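Long-range contact in beta-N-acetylhexosaminidase (Streptomyces plicatus, PDB 5FD0), which probably hydrolyses terminal N-acetylhexosamine residues from the non-reducing ends of glycans, as a family 20 glycoside hydrolase: residues 397-402 and 444-449. Residues are numbered along the deposited sequence; the frame is centred on the assembly and turned at random.
With NAG (2-acetamido-2-deoxy-beta-D-glucopyranose), chain B.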
# COMPACT_ATOMS: atom_id res chain seq x y z
N ARG A 397 -0.55 12.05 9.74
CA ARG A 397 -0.44 12.35 8.32
C ARG A 397 -1.06 11.27 7.42
O ARG A 397 -1.88 11.58 6.57
CB ARG A 397 1.02 12.53 7.92
CG ARG A 397 1.75 13.63 8.70
CD ARG A 397 1.43 14.98 8.19
NE ARG A 397 2.15 16.01 8.94
CZ ARG A 397 2.09 17.30 8.67
NH1 ARG A 397 1.35 17.72 7.66
NH2 ARG A 397 2.74 18.18 9.44
N THR A 398 -0.62 10.01 7.55
CA THR A 398 -0.94 8.98 6.57
C THR A 398 -1.65 7.77 7.16
O THR A 398 -1.82 6.76 6.46
CB THR A 398 0.33 8.50 5.87
OG1 THR A 398 1.14 7.79 6.80
CG2 THR A 398 1.13 9.69 5.32
N TYR A 399 -2.06 7.83 8.43
CA TYR A 399 -2.97 6.83 9.01
C TYR A 399 -4.37 7.08 8.46
O TYR A 399 -5.04 8.05 8.83
CB TYR A 399 -2.94 6.89 10.53
CG TYR A 399 -1.89 6.04 11.16
CD1 TYR A 399 -0.64 5.86 10.55
CD2 TYR A 399 -2.13 5.39 12.37
CE1 TYR A 399 0.31 5.08 11.14
CE2 TYR A 399 -1.17 4.60 12.96
CZ TYR A 399 0.04 4.45 12.33
OH TYR A 399 0.97 3.65 12.90
N LEU A 400 -4.80 6.24 7.52
CA LEU A 400 -6.06 6.42 6.81
C LEU A 400 -7.28 6.11 7.67
O LEU A 400 -8.40 6.45 7.28
CB LEU A 400 -6.08 5.53 5.54
CG LEU A 400 -5.02 5.91 4.52
CD1 LEU A 400 -5.00 4.85 3.41
CD2 LEU A 400 -5.27 7.28 3.91
N ASP A 401 -7.09 5.50 8.82
CA ASP A 401 -8.16 5.33 9.78
C ASP A 401 -8.43 6.58 10.60
O ASP A 401 -9.41 6.59 11.35
CB ASP A 401 -7.88 4.15 10.73
CG ASP A 401 -6.67 4.38 11.64
OD1 ASP A 401 -5.61 4.83 11.15
OD2 ASP A 401 -6.77 4.08 12.86
N MET A 402 -7.60 7.62 10.50
CA MET A 402 -7.83 8.81 11.32
C MET A 402 -8.95 9.66 10.74
O MET A 402 -9.04 9.87 9.53
CB MET A 402 -6.56 9.64 11.45
CG MET A 402 -6.36 10.21 12.89
SD MET A 402 -6.28 8.97 14.20
CE MET A 402 -4.92 7.95 13.63
N GLU A 444 4.48 5.15 3.72
CA GLU A 444 3.40 4.17 3.79
C GLU A 444 2.12 4.83 4.28
O GLU A 444 2.19 5.73 5.13
CB GLU A 444 3.77 2.99 4.70
CG GLU A 444 2.67 1.92 4.78
CD GLU A 444 3.18 0.58 5.25
OE1 GLU A 444 4.15 0.06 4.67
OE2 GLU A 444 2.64 0.05 6.25
N ALA A 445 0.97 4.42 3.73
CA ALA A 445 -0.37 4.80 4.17
C ALA A 445 -1.06 3.61 4.83
O ALA A 445 -1.60 2.74 4.13
CB ALA A 445 -1.21 5.30 2.99
N PRO A 446 -1.06 3.51 6.15
CA PRO A 446 -1.71 2.36 6.78
C PRO A 446 -3.19 2.59 7.00
O PRO A 446 -3.62 3.69 7.35
CB PRO A 446 -0.98 2.24 8.13
CG PRO A 446 0.25 3.09 8.02
CD PRO A 446 -0.15 4.20 7.09
N LEU A 447 -3.98 1.52 6.81
CA LEU A 447 -5.42 1.54 7.05
C LEU A 447 -5.73 0.52 8.15
O LEU A 447 -5.81 -0.68 7.89
CB LEU A 447 -6.23 1.24 5.78
CG LEU A 447 -7.76 1.33 5.89
CD1 LEU A 447 -8.26 2.64 6.50
CD2 LEU A 447 -8.39 1.15 4.53
N TRP A 448 -5.88 1.00 9.38
CA TRP A 448 -6.28 0.16 10.50
C TRP A 448 -7.80 -0.03 10.50
O TRP A 448 -8.56 0.81 10.02
CB TRP A 448 -5.83 0.80 11.83
CG TRP A 448 -4.34 1.03 11.87
CD1 TRP A 448 -3.70 2.18 11.61
CD2 TRP A 448 -3.34 0.06 12.15
NE1 TRP A 448 -2.33 2.00 11.71
CE2 TRP A 448 -2.09 0.69 12.04
CE3 TRP A 448 -3.38 -1.29 12.48
CZ2 TRP A 448 -0.90 0.03 12.27
CZ3 TRP A 448 -2.17 -1.95 12.71
CH2 TRP A 448 -0.95 -1.29 12.61
N THR A 449 -8.26 -1.17 11.05
CA THR A 449 -9.66 -1.53 10.82
C THR A 449 -10.47 -1.77 12.09
O THR A 449 -11.52 -2.41 12.03
CB THR A 449 -9.74 -2.74 9.89
OG1 THR A 449 -8.97 -3.83 10.41
CG2 THR A 449 -9.23 -2.35 8.51
C1 NAG B . -1.88 2.62 16.99
C2 NAG B . -1.61 1.10 16.94
C3 NAG B . -2.50 0.31 16.02
C4 NAG B . -3.91 0.77 16.04
C5 NAG B . -3.83 2.23 15.61
C6 NAG B . -5.14 2.88 15.31
C7 NAG B . 0.34 1.35 15.44
C8 NAG B . 1.77 0.98 15.14
N2 NAG B . -0.22 0.84 16.56
O1 NAG B . -1.67 3.05 18.28
O3 NAG B . -2.49 -1.08 16.44
O4 NAG B . -4.69 -0.01 15.14
O5 NAG B . -3.22 2.98 16.69
O6 NAG B . -4.93 4.16 14.76
O7 NAG B . -0.25 2.07 14.70
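L400 and L447 meet with CB of L400 3.7 Å from CD1 of L447, while CD1 of L400 reaches the CB of A445; these methyl and methylene groups form one apolar patch. A second lies around Y399, whose CE1 comes 3.7 Å from CG of P446. With CG anti to the carbonyl carbon, the Y399 ring also reaches W448: NE1 of the indole stands 3.1 Å above the phenol plane, displaced toward its rim, and the planes are inclined at 49°, neither a stack nor a T-shaped pair.

The indole turns a face to the bound N-acetylglucosamine, whose O4 lies 2.9 Å above the W448 plane, a sugar-aromatic platform. A leucine in place of W448 would probably strip the sugar of this flat floor and leave the phenol of Y399 freer to turn. The Y399 ring meets the sugar at its edge, near its plane, where OH donates to the acetamide O7 at 2.7 Å; OD2 of D401 accepts from the sugar O6 at 2.6 Å. The carboxyl group of D401 sits at the indole edge, its plane turned 65° from the ring; OD1, buried by this contact, has no hydrogen-bond partner.

The backbones run in nearly the same direction, yet only one main-chain bond joins them: L400 N to P446 O, with 158° at the hydrogen. P446 has no N-H to offer T398 O. OG1 of T398 donates in the carbonyl plane to O of E444. These bonds fasten a loop, turned by a type I beta turn from Y399 to M402, to the C-terminal end of strand 440-447 in the TIM-barrel catalytic domain. That strand lies between strands 159-165 and 389-392, while helix 466-474 packs against T398, L400 and A445, and helix 455-462 against L447.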